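Long-range contact in AcrVIA1 (Listeria seeligeri, PDB 6VRB), which probably acts as an anti-CRISPR protein that inhibits the RNA-guided RNA-targeting nuclease Cas13a of type VI-A CRISPR systems: residues C[51-56]-C[74-79]. Numbering follows the deposited sequence.
Sequences FEMWKS and LFVIEK
Met53, Trp54 and Val76 pack the C-terminal part of a helix against the middle strand of a three-stranded antiparallel sheet, a worked example of how an alpha-helix is seated on a beta-sheet by a few well-aimed branches. The helix is 44-53, the strand 73-78, flanked by strands 59-62 and 83-87. Val76 points at the helix and divides its two methyls. CG1, anti to the backbone N (chi1 177°), meets Met53 CB at 3.6 Å, whereas CG2 lies 3.9 Å from Trp54 CB and approaches the indole obliquely. Leu61 of strand 59-62 touches both Val76 and Trp54, so the same apolar patch continues onto the neighbouring strand. The Trp54 indole itself leads away from strand 73-78: it reaches Phe91 of helix 88-94, with which it makes an edge-to-face contact, and Lys32, which forms a cation-pi interaction with it.

Met53 points toward the strand and touches Leu84 of the adjoining strand 83-87. At Glu78 the contact changes character. The Glu78 chain bends at chi2 (62°), which brings its carboxylate next to the aliphatic base of Met53; OE1 stands 3.5 Å from Met53 CB. No hydrogen bond crosses between the two segments; the apolar pairs are those of Val76 with Met53 and Trp54. The backbone of 52-56 is tied by Ser56 N, which donates to Glu52 O at 3.1 Å, whereas Ser56 OG merely approaches Glu78 OE1, at 3.8 Å, without a hydrogen bond.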
loop_
_atom_site.group_PDB
_atom_site.type_symbol
_atom_site.label_atom_id
_atom_site.label_comp_id
_atom_site.label_asym_id
_atom_site.label_seq_id
_atom_site.Cartn_x
_atom_site.Cartn_y
_atom_site.Cartn_z
ATOM N N PHE C 51 -16.754 33.570 -19.824
ATOM C CA PHE C 51 -18.097 33.100 -19.488
ATOM C C PHE C 51 -19.188 33.876 -20.213
ATOM O O PHE C 51 -20.228 34.185 -19.631
ATOM C CB PHE C 51 -18.298 33.229 -17.983
ATOM C CG PHE C 51 -17.506 32.275 -17.156
ATOM C CD1 PHE C 51 -17.999 31.022 -16.863
ATOM C CD2 PHE C 51 -16.283 32.646 -16.638
ATOM C CE1 PHE C 51 -17.276 30.151 -16.085
ATOM C CE2 PHE C 51 -15.555 31.778 -15.863
ATOM C CZ PHE C 51 -16.053 30.528 -15.586
ATOM N N GLU C 52 -18.995 34.167 -21.478
ATOM C CA GLU C 52 -20.015 34.791 -22.304
ATOM C C GLU C 52 -20.130 34.139 -23.666
ATOM O O GLU C 52 -21.231 34.084 -24.221
ATOM C CB GLU C 52 -19.707 36.285 -22.478
ATOM C CG GLU C 52 -20.787 37.106 -23.155
ATOM C CD GLU C 52 -20.417 38.573 -23.271
ATOM O OE1 GLU C 52 -19.298 38.941 -22.856
ATOM O OE2 GLU C 52 -21.248 39.359 -23.777
ATOM N N MET C 53 -18.972 33.785 -24.231
ATOM C CA MET C 53 -18.913 33.000 -25.489
ATOM C C MET C 53 -19.417 31.592 -25.161
ATOM O O MET C 53 -20.214 31.041 -25.942
ATOM C CB MET C 53 -17.470 32.914 -25.994
ATOM C CG MET C 53 -16.874 34.261 -26.345
ATOM S SD MET C 53 -15.225 34.117 -27.076
ATOM C CE MET C 53 -14.272 33.606 -25.649
ATOM N N TRP C 54 -18.980 31.065 -24.011
ATOM C CA TRP C 54 -19.354 29.707 -23.532
ATOM C C TRP C 54 -20.860 29.644 -23.268
ATOM O O TRP C 54 -21.499 28.673 -23.713
ATOM C CB TRP C 54 -18.554 29.375 -22.266
ATOM C CG TRP C 54 -18.876 28.046 -21.653
ATOM C CD1 TRP C 54 -18.715 26.818 -22.225
ATOM C CD2 TRP C 54 -19.398 27.806 -20.334
ATOM N NE1 TRP C 54 -19.111 25.835 -21.360
ATOM C CE2 TRP C 54 -19.532 26.409 -20.191
ATOM C CE3 TRP C 54 -19.766 28.629 -19.265
ATOM C CZ2 TRP C 54 -20.019 25.824 -19.023
ATOM C CZ3 TRP C 54 -20.246 28.049 -18.113
ATOM C CH2 TRP C 54 -20.371 26.665 -17.996
ATOM N N LYS C 55 -21.397 30.669 -22.603
ATOM C CA LYS C 55 -22.848 30.742 -22.286
ATOM C C LYS C 55 -23.637 30.846 -23.596
ATOM O O LYS C 55 -24.668 30.162 -23.724
ATOM C CB LYS C 55 -23.117 31.961 -21.399
ATOM C CG LYS C 55 -24.424 31.923 -20.621
ATOM C CD LYS C 55 -24.475 30.800 -19.610
ATOM C CE LYS C 55 -23.206 30.698 -18.795
ATOM N NZ LYS C 55 -22.752 32.033 -18.337
ATOM N N SER C 56 -23.098 31.574 -24.578
ATOM C CA SER C 56 -23.774 31.750 -25.892
ATOM C C SER C 56 -23.957 30.386 -26.563
ATOM O O SER C 56 -23.017 29.572 -26.512
ATOM C CB SER C 56 -22.987 32.680 -26.775
ATOM O OG SER C 56 -21.814 32.042 -27.257
ATOM N N LEU C 74 -9.173 25.113 -20.838
ATOM C CA LEU C 74 -10.447 25.105 -21.549
ATOM C C LEU C 74 -10.503 26.251 -22.554
ATOM O O LEU C 74 -10.385 27.414 -22.170
ATOM C CB LEU C 74 -11.582 25.232 -20.542
ATOM C CG LEU C 74 -11.645 24.108 -19.517
ATOM C CD1 LEU C 74 -12.647 24.441 -18.453
ATOM C CD2 LEU C 74 -12.001 22.806 -20.192
ATOM N N PHE C 75 -10.709 25.942 -23.831
ATOM C CA PHE C 75 -10.782 26.951 -24.884
ATOM C C PHE C 75 -12.202 27.021 -25.426
ATOM O O PHE C 75 -12.831 25.983 -25.647
ATOM C CB PHE C 75 -9.808 26.641 -26.023
ATOM C CG PHE C 75 -8.363 26.842 -25.669
ATOM C CD1 PHE C 75 -7.786 28.096 -25.743
ATOM C CD2 PHE C 75 -7.584 25.777 -25.264
ATOM C CE1 PHE C 75 -6.457 28.284 -25.416
ATOM C CE2 PHE C 75 -6.256 25.960 -24.929
ATOM C CZ PHE C 75 -5.694 27.212 -25.008
ATOM N N VAL C 76 -12.698 28.235 -25.657
ATOM C CA VAL C 76 -13.983 28.450 -26.318
ATOM C C VAL C 76 -13.729 29.068 -27.679
ATOM O O VAL C 76 -13.135 30.146 -27.776
ATOM C CB VAL C 76 -14.909 29.359 -25.495
ATOM C CG1 VAL C 76 -16.174 29.606 -26.261
ATOM C CG2 VAL C 76 -15.243 28.735 -24.184
ATOM N N ILE C 77 -14.198 28.408 -28.730
ATOM C CA ILE C 77 -14.058 28.903 -30.091
ATOM C C ILE C 77 -15.407 29.426 -30.557
ATOM O O ILE C 77 -16.396 28.685 -30.577
ATOM C CB ILE C 77 -13.528 27.813 -31.035
ATOM C CG1 ILE C 77 -12.125 27.398 -30.605
ATOM C CG2 ILE C 77 -13.511 28.322 -32.448
ATOM C CD1 ILE C 77 -11.614 26.181 -31.304
ATOM N N GLU C 78 -15.445 30.699 -30.931
ATOM C CA GLU C 78 -16.661 31.353 -31.383
ATOM C C GLU C 78 -16.874 30.985 -32.854
ATOM O O GLU C 78 -16.010 30.369 -33.483
ATOM C CB GLU C 78 -16.544 32.854 -31.088
ATOM C CG GLU C 78 -17.786 33.736 -31.279
ATOM C CD GLU C 78 -18.938 33.360 -30.369
ATOM O OE1 GLU C 78 -18.693 32.827 -29.272
ATOM O OE2 GLU C 78 -20.100 33.593 -30.761
ATOM N N LYS C 79 -18.040 31.336 -33.408
ATOM C CA LYS C 79 -18.404 30.924 -34.761
ATOM C C LYS C 79 -17.515 31.583 -35.812
ATOM O O LYS C 79 -17.227 30.980 -36.853
ATOM C CB LYS C 79 -19.878 31.249 -35.006
ATOM C CG LYS C 79 -20.430 30.725 -36.309
ATOM C CD LYS C 79 -20.302 29.213 -36.367
ATOM C CE LYS C 79 -21.214 28.535 -35.361
ATOM N NZ LYS C 79 -21.122 27.051 -35.458
#